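Local coordinates for protein Pgp2 (Campylobacter jejuni subsp. jejuni, PDB 6XJ7) that probably trims cell-wall peptidoglycan as an LD-carboxypeptidase, and directs helical cell shape with help from a peptidoglycan-binding pocket on its accessory NTF2-like domain, at residues A[26-31]-A[242-247]; A[184-189]-A[258-263]; A[231-236]-A[264-269]. The protein carries 1 engineered substitution. All coordinates share one frame; numbering follows the deposited sequence.

Overall arrangement
From the N terminus, 26-31 comes first, just ahead of the five-stranded mixed sheet whose first strand in the chain is 33-39; contact 1 closes a loop of 210 residues by pairing it with 242-247. Contact 2 packs 184-189 of helix 176-194 against 258-263, closing 68 residues. Contact 3 closes 27, joining 231-236 to 264-269 at the far end of strand 254-265. The segments of every pair of contacts alternate, so all three cross and none nests. Contacts 1 and 2 touch; contact 3 lies about 17 Å from contact 2, centre to centre. They tie the curled antiparallel sheet to helix 176-194, to the loop after helix 218-229 and to the segment leading into the catalytic region.

Contact 1 (A[26-31]-A[242-247]); sequences LGYYDD and INISPY
N243 works against 26-31 with both ends of its amide. OD1 takes the backbone N-H of D30 at 2.9 Å from D30 N, nearly in line with the C=O, and ND2 gives to OD1 of D31 at 3.2 Å through an almost straight bond. The carboxylate is met on its anti side, while D31 OD1 stays close to the amide plane of N243. With two different partners at its two ends, the amide has its flip decided. CG of N243 stands beside the backbone N (chi1 -70°), a setting that brings the amide up to the edge of the Y29 ring, near its plane, on the CD1 side: CD1 of Y29 lies 3.6 Å from CB of N243, and the ring and amide planes meet at 45°.

Y29 reaches on past N243. Its hydroxyl donates to L26 O at 2.6 Å, in the carbonyl plane and on a lone pair, and lies 2.8 Å from S245 OG. The bond to L26 O reaches back over G27 and Y28 to the start of its own segment.

I244 forms the regular backbone pair with Y28, Y28 N to I244 O at 2.9 Å and I244 N to Y28 O at 3.0 Å. Its CG2 methyl meets CB of Y28 at 3.7 Å, on the face that I179 and L183 of helix 176-194 cover. Y29, N243 and S245 lie on the other face, where F84 packs on Y29 and S245, and Y50 meets the Y29 ring edge-to-face.

The end-to-end directions, CA 26 to 31 against CA 242 to 246, are 164° apart, and the hydrogen-bonded Y28-I244 pair makes strand 28-29 a short antiparallel edge strand on the curled sheet of the NTF2-like fold, next to the mixed sheet of the YkuD catalytic region.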
loop_
_atom_site.group_PDB
_atom_site.type_symbol
_atom_site.label_atom_id
_atom_site.label_comp_id
_atom_site.label_asym_id
_atom_site.label_seq_id
_atom_site.Cartn_x
_atom_site.Cartn_y
_atom_site.Cartn_z
ATOM N N LEU A 26 -3.062 10.751 -4.986
ATOM C CA LEU A 26 -2.052 9.794 -4.549
ATOM C C LEU A 26 -2.436 9.061 -3.269
ATOM O O LEU A 26 -1.560 8.473 -2.618
ATOM C CB LEU A 26 -0.718 10.509 -4.376
ATOM C CG LEU A 26 -0.158 11.098 -5.678
ATOM C CD1 LEU A 26 1.115 11.900 -5.350
ATOM C CD2 LEU A 26 0.113 10.026 -6.704
ATOM N N GLY A 27 -3.708 9.091 -2.904
ATOM C CA GLY A 27 -4.192 8.506 -1.663
ATOM C C GLY A 27 -4.865 9.538 -0.784
ATOM O O GLY A 27 -4.762 10.747 -0.980
ATOM N N TYR A 28 -5.597 9.010 0.193
ATOM C CA TYR A 28 -6.333 9.774 1.199
ATOM C C TYR A 28 -5.788 9.339 2.550
ATOM O O TYR A 28 -5.918 8.172 2.925
ATOM C CB TYR A 28 -7.831 9.494 1.053
ATOM C CG TYR A 28 -8.750 10.117 2.073
ATOM C CD1 TYR A 28 -8.648 11.462 2.426
ATOM C CD2 TYR A 28 -9.760 9.352 2.659
ATOM C CE1 TYR A 28 -9.527 12.016 3.362
ATOM C CE2 TYR A 28 -10.632 9.895 3.573
ATOM C CZ TYR A 28 -10.516 11.224 3.915
ATOM O OH TYR A 28 -11.387 11.752 4.833
ATOM N N TYR A 29 -5.162 10.268 3.265
ATOM C CA TYR A 29 -4.356 9.942 4.437
ATOM C C TYR A 29 -4.827 10.674 5.681
ATOM O O TYR A 29 -5.215 11.843 5.623
ATOM C CB TYR A 29 -2.898 10.281 4.195
ATOM C CG TYR A 29 -2.371 9.534 2.986
ATOM C CD1 TYR A 29 -1.923 8.235 3.109
ATOM C CD2 TYR A 29 -2.367 10.113 1.735
ATOM C CE1 TYR A 29 -1.462 7.526 2.008
ATOM C CE2 TYR A 29 -1.899 9.408 0.610
ATOM C CZ TYR A 29 -1.453 8.113 0.769
ATOM O OH TYR A 29 -1.012 7.361 -0.286
ATOM N N ASP A 30 -4.774 9.957 6.795
ATOM C CA ASP A 30 -5.067 10.468 8.120
ATOM C C ASP A 30 -3.843 11.079 8.795
ATOM O O ASP A 30 -3.984 11.702 9.846
ATOM C CB ASP A 30 -5.628 9.328 8.969
ATOM C CG ASP A 30 -6.360 9.819 10.189
ATOM O OD1 ASP A 30 -7.269 10.622 10.006
ATOM O OD2 ASP A 30 -6.037 9.414 11.317
ATOM N N ASP A 31 -2.668 10.924 8.188
ATOM C CA ASP A 31 -1.402 11.465 8.642
ATOM C C ASP A 31 -0.833 12.339 7.542
ATOM O O ASP A 31 -1.159 12.185 6.360
ATOM C CB ASP A 31 -0.393 10.361 8.965
ATOM C CG ASP A 31 -0.916 9.373 9.969
ATOM O OD1 ASP A 31 -1.076 8.154 9.661
ATOM O OD2 ASP A 31 -1.201 9.838 11.084
ATOM N N ILE A 242 -6.648 5.797 9.105
ATOM C CA ILE A 242 -6.850 5.158 7.815
ATOM C C ILE A 242 -6.032 5.868 6.736
ATOM O O ILE A 242 -6.182 7.073 6.513
ATOM C CB ILE A 242 -8.330 5.139 7.447
ATOM C CG1 ILE A 242 -9.129 4.393 8.509
ATOM C CG2 ILE A 242 -8.498 4.500 6.058
ATOM C CD1 ILE A 242 -10.641 4.539 8.310
ATOM N N ASN A 243 -5.223 5.095 6.017
ATOM C CA ASN A 243 -4.399 5.596 4.917
ATOM C C ASN A 243 -4.704 4.684 3.739
ATOM O O ASN A 243 -4.319 3.513 3.753
ATOM C CB ASN A 243 -2.909 5.557 5.265
ATOM C CG ASN A 243 -2.524 6.574 6.322
ATOM O OD1 ASN A 243 -3.001 7.692 6.298
ATOM N ND2 ASN A 243 -1.658 6.179 7.253
ATOM N N ILE A 244 -5.408 5.204 2.742
ATOM C CA ILE A 244 -5.853 4.395 1.614
ATOM C C ILE A 244 -5.161 4.917 0.369
ATOM O O ILE A 244 -5.175 6.125 0.097
ATOM C CB ILE A 244 -7.386 4.397 1.480
ATOM C CG1 ILE A 244 -7.769 3.696 0.200
ATOM C CG2 ILE A 244 -7.939 5.773 1.438
ATOM C CD1 ILE A 244 -9.254 3.257 0.169
ATOM N N SER A 245 -4.527 4.009 -0.359
ATOM C CA SER A 245 -3.588 4.388 -1.398
ATOM C C SER A 245 -3.877 3.630 -2.694
ATOM O O SER A 245 -4.156 2.429 -2.653
ATOM C CB SER A 245 -2.153 4.078 -0.952
ATOM O OG SER A 245 -1.840 4.738 0.266
ATOM N N PRO A 246 -3.761 4.291 -3.840
ATOM C CA PRO A 246 -3.829 3.545 -5.096
ATOM C C PRO A 246 -2.628 2.635 -5.205
ATOM O O PRO A 246 -1.515 2.965 -4.774
ATOM C CB PRO A 246 -3.808 4.641 -6.169
ATOM C CG PRO A 246 -3.027 5.715 -5.558
ATOM C CD PRO A 246 -3.333 5.684 -4.062
ATOM N N TYR A 247 -2.863 1.483 -5.821
ATOM C CA TYR A 247 -1.895 0.391 -5.854
ATOM C C TYR A 247 -1.632 0.030 -7.309
ATOM O O TYR A 247 -2.404 -0.743 -7.916
ATOM C CB TYR A 247 -2.400 -0.824 -5.076
ATOM C CG TYR A 247 -1.325 -1.842 -4.765
ATOM C CD1 TYR A 247 -0.929 -2.773 -5.715
ATOM C CD2 TYR A 247 -0.673 -1.853 -3.537
ATOM C CE1 TYR A 247 0.053 -3.712 -5.430
ATOM C CE2 TYR A 247 0.305 -2.781 -3.249
ATOM C CZ TYR A 247 0.678 -3.691 -4.202
ATOM O OH TYR A 247 1.650 -4.606 -3.907
#

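Contact 2 (A[184-189]-A[258-263]); sequences ADLFTW and ISFYED
L186 sends its two methyls to different residues of the strand: CD2 rests 4.0 Å from CG2 of I258, and CD1 4.1 Å from CE2 of F260. In both pairs the side chains slide past each other in opposite directions, one reaching from the helix, the other from the strand. Three residues further on, CZ3 of W189 lies 4.0 Å from CZ of F260. CZ of F260 sits at the edge of the indole, near its plane, while W189 CZ3 approaches the F260 ring at a slant; no stack forms. E262 OE1 lies 4.3 Å from CH2 of W189.

CG of L186 is anti to its own N (chi1 -179°), which extends the branch toward the sheet, whereas CG of F260 stands between N and the carbonyl carbon (chi1 51°), the setting that brings its ring tip to both L186 and W189. The axes of 184-189 and 258-263 run at 50° and come within 11.6 Å.

A second shell fixes these groups. The indole NE1 is hydrogen-bonded to Y205 OH, and Y201, W193 and M287 pack around W189. F239 of the neighbouring strand meets both F260 and L186.

No hydrogen bond crosses the interface, and all five touching residues are buried. Cohesion therefore comes mainly from apolar packing, with the E262 carboxylate at the margin of this hydrophobic core between helix and curved sheet in the NTF2-like fold.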
loop_
_atom_site.group_PDB
_atom_site.type_symbol
_atom_site.label_atom_id
_atom_site.label_comp_id
_atom_site.label_asym_id
_atom_site.label_seq_id
_atom_site.Cartn_x
_atom_site.Cartn_y
_atom_site.Cartn_z
ATOM N N ALA A 184 -16.628 2.958 2.527
ATOM C CA ALA A 184 -17.950 2.458 2.879
ATOM C C ALA A 184 -17.922 0.950 3.022
ATOM O O ALA A 184 -18.487 0.381 3.976
ATOM C CB ALA A 184 -18.943 2.897 1.805
ATOM N N ASP A 185 -17.250 0.280 2.082
ATOM C CA ASP A 185 -17.133 -1.169 2.151
ATOM C C ASP A 185 -16.312 -1.594 3.357
ATOM O O ASP A 185 -16.630 -2.601 4.003
ATOM C CB ASP A 185 -16.505 -1.710 0.872
ATOM C CG ASP A 185 -17.454 -1.699 -0.302
ATOM O OD1 ASP A 185 -18.690 -1.658 -0.083
ATOM O OD2 ASP A 185 -16.943 -1.770 -1.438
ATOM N N LEU A 186 -15.240 -0.858 3.661
ATOM C CA LEU A 186 -14.412 -1.192 4.820
ATOM C C LEU A 186 -15.252 -1.277 6.090
ATOM O O LEU A 186 -15.140 -2.229 6.867
ATOM C CB LEU A 186 -13.304 -0.140 4.963
ATOM C CG LEU A 186 -12.321 -0.323 6.106
ATOM C CD1 LEU A 186 -11.436 -1.492 5.801
ATOM C CD2 LEU A 186 -11.528 0.959 6.338
ATOM N N PHE A 187 -16.103 -0.284 6.324
ATOM C CA PHE A 187 -16.921 -0.287 7.523
ATOM C C PHE A 187 -18.120 -1.208 7.415
ATOM O O PHE A 187 -18.645 -1.648 8.444
ATOM C CB PHE A 187 -17.325 1.148 7.832
ATOM C CG PHE A 187 -16.178 1.929 8.401
ATOM C CD1 PHE A 187 -15.983 1.974 9.771
ATOM C CD2 PHE A 187 -15.304 2.596 7.576
ATOM C CE1 PHE A 187 -14.912 2.678 10.319
ATOM C CE2 PHE A 187 -14.236 3.306 8.124
ATOM C CZ PHE A 187 -14.066 3.347 9.502
ATOM N N THR A 188 -18.553 -1.527 6.213
ATOM C CA THR A 188 -19.587 -2.550 6.087
ATOM C C THR A 188 -19.004 -3.912 6.438
ATOM O O THR A 188 -19.652 -4.735 7.092
ATOM C CB THR A 188 -20.173 -2.529 4.671
ATOM O OG1 THR A 188 -20.695 -1.226 4.392
ATOM C CG2 THR A 188 -21.291 -3.538 4.537
ATOM N N TRP A 189 -17.771 -4.148 5.998
ATOM C CA TRP A 189 -17.013 -5.323 6.403
ATOM C C TRP A 189 -16.819 -5.357 7.916
ATOM O O TRP A 189 -16.969 -6.410 8.547
ATOM C CB TRP A 189 -15.684 -5.296 5.651
ATOM C CG TRP A 189 -14.655 -6.281 6.027
ATOM C CD1 TRP A 189 -14.659 -7.618 5.762
ATOM C CD2 TRP A 189 -13.417 -6.005 6.677
ATOM N NE1 TRP A 189 -13.517 -8.185 6.219
ATOM C CE2 TRP A 189 -12.726 -7.217 6.775
ATOM C CE3 TRP A 189 -12.815 -4.848 7.155
ATOM C CZ2 TRP A 189 -11.477 -7.311 7.364
ATOM C CZ3 TRP A 189 -11.578 -4.951 7.752
ATOM C CH2 TRP A 189 -10.924 -6.170 7.843
ATOM N N ILE A 258 -5.279 -0.448 1.878
ATOM C CA ILE A 258 -6.007 0.221 2.950
ATOM C C ILE A 258 -5.265 -0.156 4.218
ATOM O O ILE A 258 -5.345 -1.298 4.673
ATOM C CB ILE A 258 -7.473 -0.198 3.026
ATOM C CG1 ILE A 258 -8.164 -0.096 1.667
ATOM C CG2 ILE A 258 -8.188 0.651 4.117
ATOM C CD1 ILE A 258 -9.602 -0.631 1.707
ATOM N N SER A 259 -4.494 0.766 4.752
ATOM C CA SER A 259 -3.796 0.536 6.008
ATOM C C SER A 259 -4.519 1.335 7.079
ATOM O O SER A 259 -5.003 2.439 6.831
ATOM C CB SER A 259 -2.317 0.936 5.922
ATOM O OG SER A 259 -2.163 2.329 5.930
ATOM N N PHE A 260 -4.646 0.738 8.249
ATOM C CA PHE A 260 -5.420 1.339 9.317
ATOM C C PHE A 260 -5.032 0.643 10.599
ATOM O O PHE A 260 -4.509 -0.474 10.602
ATOM C CB PHE A 260 -6.940 1.231 9.133
ATOM C CG PHE A 260 -7.432 -0.169 8.839
ATOM C CD1 PHE A 260 -8.103 -0.908 9.803
ATOM C CD2 PHE A 260 -7.212 -0.746 7.597
ATOM C CE1 PHE A 260 -8.568 -2.184 9.525
ATOM C CE2 PHE A 260 -7.651 -2.029 7.322
ATOM C CZ PHE A 260 -8.338 -2.754 8.297
ATOM N N TYR A 261 -5.313 1.321 11.680
ATOM C CA TYR A 261 -5.117 0.752 12.995
ATOM C C TYR A 261 -6.398 0.066 13.447
ATOM O O TYR A 261 -7.493 0.622 13.327
ATOM C CB TYR A 261 -4.695 1.848 13.964
ATOM C CG TYR A 261 -4.143 1.274 15.224
ATOM C CD1 TYR A 261 -2.847 0.782 15.276
ATOM C CD2 TYR A 261 -4.928 1.182 16.354
ATOM C CE1 TYR A 261 -2.331 0.248 16.457
ATOM C CE2 TYR A 261 -4.409 0.660 17.541
ATOM C CZ TYR A 261 -3.137 0.188 17.573
ATOM O OH TYR A 261 -2.647 -0.338 18.746
ATOM N N GLU A 262 -6.248 -1.153 13.941
ATOM C CA GLU A 262 -7.350 -2.021 14.318
ATOM C C GLU A 262 -7.335 -2.198 15.829
ATOM O O GLU A 262 -6.289 -2.505 16.410
ATOM C CB GLU A 262 -7.168 -3.364 13.624
ATOM C CG GLU A 262 -8.339 -4.103 13.199
ATOM C CD GLU A 262 -7.920 -5.206 12.265
ATOM O OE1 GLU A 262 -8.314 -5.164 11.070
ATOM O OE2 GLU A 262 -7.143 -6.081 12.722
ATOM N N ASP A 263 -8.487 -1.999 16.451
ATOM C CA ASP A 263 -8.651 -2.108 17.888
ATOM C C ASP A 263 -9.874 -2.979 18.138
ATOM O O ASP A 263 -10.995 -2.573 17.827
ATOM C CB ASP A 263 -8.819 -0.730 18.498
ATOM C CG ASP A 263 -8.620 -0.733 19.976
ATOM O OD1 ASP A 263 -8.875 -1.782 20.610
ATOM O OD2 ASP A 263 -8.196 0.311 20.480
#

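Contact 3 (A[231-236]-A[264-269]); sequences RKEDKK and YYTKNY
K235 lays its aliphatic chain alongside T266, CG to CG2 3.7 Å, the two side chains pointing the same way. Further out, CD of K235 lies 3.7 Å from OH of Y264, passing that side chain at a slant. With CG beside the backbone N (chi1 -63°) and the rest extended, the lysine carries NZ past the Y264 hydroxyl to S196 OG and W193 O, while F229 offers a cation-pi contact. A water joins the same NZ to the hydroxyl of Y264.

The backbones meet at K236 and Y265, an antiparallel hydrogen-bonded pair: K236 N to Y265 O is 2.9 Å (N-H...O 166°) and Y265 N to K236 O is 2.8 Å. Here the first residues of strand 236-246 pair with the last part of strand 254-265, at the rim of the curled NTF2-like sheet. Directly beyond, 254-265 turns into 270-281 through a beta-hairpin with K267 and N268 at its tip. T266 and Y269 flank this two-residue turn; T266 OG1 donates to Y269 O at 2.6 Å, on a lone pair and in the carbonyl plane, and T266 N gives that oxygen a second bond.

E233 reaches this turn mainly through water. Its OE1 stands 4.0 Å from CB of T266, and one water donates to OE1 while accepting from N268 N. Another donates to OE2, 3.1 Å away, and lies 2.6 Å from OH of Y264. A further water donates to D234 O and accepts from K267 N.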
loop_
_atom_site.group_PDB
_atom_site.type_symbol
_atom_site.label_atom_id
_atom_site.label_comp_id
_atom_site.label_asym_id
_atom_site.label_seq_id
_atom_site.Cartn_x
_atom_site.Cartn_y
_atom_site.Cartn_z
ATOM N N ARG A 231 -19.811 -18.507 17.170
ATOM C CA ARG A 231 -19.862 -18.220 18.599
ATOM C C ARG A 231 -20.615 -16.937 18.925
ATOM O O ARG A 231 -21.031 -16.761 20.076
ATOM C CB ARG A 231 -18.447 -18.136 19.155
ATOM C CG ARG A 231 -17.640 -19.408 18.933
ATOM C CD ARG A 231 -16.387 -19.448 19.798
ATOM N NE ARG A 231 -15.236 -18.758 19.211
ATOM C CZ ARG A 231 -14.325 -19.339 18.440
ATOM N NH1 ARG A 231 -13.307 -18.631 17.978
ATOM N NH2 ARG A 231 -14.427 -20.627 18.130
ATOM N N LYS A 232 -20.773 -16.038 17.957
ATOM C CA LYS A 232 -21.657 -14.867 18.063
ATOM C C LYS A 232 -21.353 -14.023 19.295
ATOM O O LYS A 232 -22.240 -13.378 19.859
ATOM C CB LYS A 232 -23.137 -15.274 18.050
ATOM C CG LYS A 232 -23.844 -15.039 16.731
ATOM C CD LYS A 232 -23.156 -15.765 15.573
ATOM C CE LYS A 232 -23.863 -15.504 14.250
ATOM N NZ LYS A 232 -23.123 -16.086 13.089
ATOM N N GLU A 233 -20.101 -14.005 19.723
ATOM C CA GLU A 233 -19.752 -13.211 20.891
ATOM C C GLU A 233 -19.846 -11.722 20.575
ATOM O O GLU A 233 -19.755 -11.294 19.417
ATOM C CB GLU A 233 -18.363 -13.584 21.397
ATOM C CG GLU A 233 -17.315 -13.688 20.347
ATOM C CD GLU A 233 -16.016 -14.198 20.914
ATOM O OE1 GLU A 233 -15.869 -14.146 22.152
ATOM O OE2 GLU A 233 -15.150 -14.653 20.135
ATOM N N ASP A 234 -20.109 -10.936 21.605
ATOM C CA ASP A 234 -20.172 -9.497 21.440
ATOM C C ASP A 234 -18.778 -8.981 21.107
ATOM O O ASP A 234 -17.807 -9.294 21.801
ATOM C CB ASP A 234 -20.692 -8.814 22.710
ATOM C CG ASP A 234 -22.142 -9.133 22.992
ATOM O OD1 ASP A 234 -22.861 -9.554 22.060
ATOM O OD2 ASP A 234 -22.565 -8.948 24.148
ATOM N N LYS A 235 -18.683 -8.199 20.042
ATOM C CA LYS A 235 -17.417 -7.623 19.609
ATOM C C LYS A 235 -17.561 -6.118 19.567
ATOM O O LYS A 235 -18.623 -5.598 19.250
ATOM C CB LYS A 235 -16.999 -8.119 18.211
ATOM C CG LYS A 235 -16.749 -9.592 18.153
ATOM C CD LYS A 235 -16.711 -10.118 16.708
ATOM C CE LYS A 235 -16.838 -11.637 16.691
ATOM N NZ LYS A 235 -16.793 -12.194 15.331
ATOM N N LYS A 236 -16.467 -5.420 19.848
ATOM C CA LYS A 236 -16.376 -3.998 19.564
ATOM C C LYS A 236 -15.075 -3.782 18.813
ATOM O O LYS A 236 -14.008 -4.176 19.302
ATOM C CB LYS A 236 -16.400 -3.146 20.837
ATOM C CG LYS A 236 -17.567 -3.469 21.750
ATOM C CD LYS A 236 -18.903 -3.077 21.136
ATOM C CE LYS A 236 -20.073 -3.486 22.035
ATOM N NZ LYS A 236 -21.355 -2.946 21.520
ATOM N N TYR A 264 -9.650 -4.161 18.704
ATOM C CA TYR A 264 -10.625 -5.243 18.756
ATOM C C TYR A 264 -10.814 -5.649 20.208
ATOM O O TYR A 264 -9.834 -5.959 20.898
ATOM C CB TYR A 264 -10.116 -6.429 17.937
ATOM C CG TYR A 264 -10.973 -7.667 17.928
ATOM C CD1 TYR A 264 -11.852 -7.915 16.888
ATOM C CD2 TYR A 264 -10.882 -8.610 18.945
ATOM C CE1 TYR A 264 -12.640 -9.052 16.867
ATOM C CE2 TYR A 264 -11.661 -9.752 18.935
ATOM C CZ TYR A 264 -12.537 -9.975 17.896
ATOM O OH TYR A 264 -13.311 -11.116 17.879
ATOM N N TYR A 265 -12.061 -5.670 20.649
ATOM C CA TYR A 265 -12.409 -6.042 22.012
ATOM C C TYR A 265 -13.481 -7.124 21.997
ATOM O O TYR A 265 -14.517 -6.977 21.342
ATOM C CB TYR A 265 -12.913 -4.841 22.804
ATOM C CG TYR A 265 -13.394 -5.233 24.183
ATOM C CD1 TYR A 265 -12.532 -5.220 25.264
ATOM C CD2 TYR A 265 -14.706 -5.639 24.394
ATOM C CE1 TYR A 265 -12.963 -5.589 26.519
ATOM C CE2 TYR A 265 -15.144 -6.020 25.643
ATOM C CZ TYR A 265 -14.270 -5.989 26.705
ATOM O OH TYR A 265 -14.704 -6.364 27.966
ATOM N N THR A 266 -13.201 -8.215 22.691
ATOM C CA THR A 266 -14.198 -9.110 23.249
ATOM C C THR A 266 -13.844 -9.318 24.714
ATOM O O THR A 266 -12.748 -8.978 25.165
ATOM C CB THR A 266 -14.254 -10.465 22.548
ATOM O OG1 THR A 266 -13.029 -11.183 22.767
ATOM C CG2 THR A 266 -14.496 -10.306 21.058
ATOM N N LYS A 267 -14.784 -9.901 25.454
ATOM C CA LYS A 267 -14.556 -10.149 26.868
ATOM C C LYS A 267 -13.257 -10.909 27.109
ATOM O O LYS A 267 -12.445 -10.498 27.937
ATOM C CB LYS A 267 -15.745 -10.911 27.454
ATOM C CG LYS A 267 -15.583 -11.238 28.916
ATOM C CD LYS A 267 -16.900 -11.655 29.544
ATOM C CE LYS A 267 -16.764 -11.850 31.048
ATOM N NZ LYS A 267 -15.888 -13.013 31.375
ATOM N N ASN A 268 -13.034 -12.007 26.385
ATOM C CA ASN A 268 -11.918 -12.916 26.644
ATOM C C ASN A 268 -10.694 -12.678 25.764
ATOM O O ASN A 268 -9.648 -13.281 26.013
ATOM C CB ASN A 268 -12.347 -14.366 26.433
ATOM C CG ASN A 268 -13.403 -14.818 27.417
ATOM O OD1 ASN A 268 -13.469 -14.331 28.546
ATOM N ND2 ASN A 268 -14.232 -15.765 26.990
ATOM N N TYR A 269 -10.800 -11.850 24.737
ATOM C CA TYR A 269 -9.726 -11.712 23.756
ATOM C C TYR A 269 -9.743 -10.279 23.260
ATOM O O TYR A 269 -10.755 -9.834 22.733
ATOM C CB TYR A 269 -9.893 -12.691 22.586
ATOM C CG TYR A 269 -8.831 -12.522 21.515
ATOM C CD1 TYR A 269 -9.161 -12.089 20.239
ATOM C CD2 TYR A 269 -7.497 -12.774 21.787
ATOM C CE1 TYR A 269 -8.188 -11.927 19.264
ATOM C CE2 TYR A 269 -6.524 -12.615 20.821
ATOM C CZ TYR A 269 -6.873 -12.187 19.566
ATOM O OH TYR A 269 -5.897 -12.035 18.605
HETATM O O HOH W 1 -12.580 -13.115 19.447
HETATM O O HOH W 2 -13.191 -13.729 22.027
HETATM O O HOH W 3 -15.086 -13.313 24.802
HETATM O O HOH W 4 -17.363 -10.372 24.232
HETATM O O HOH W 5 -13.744 -12.048 15.310
#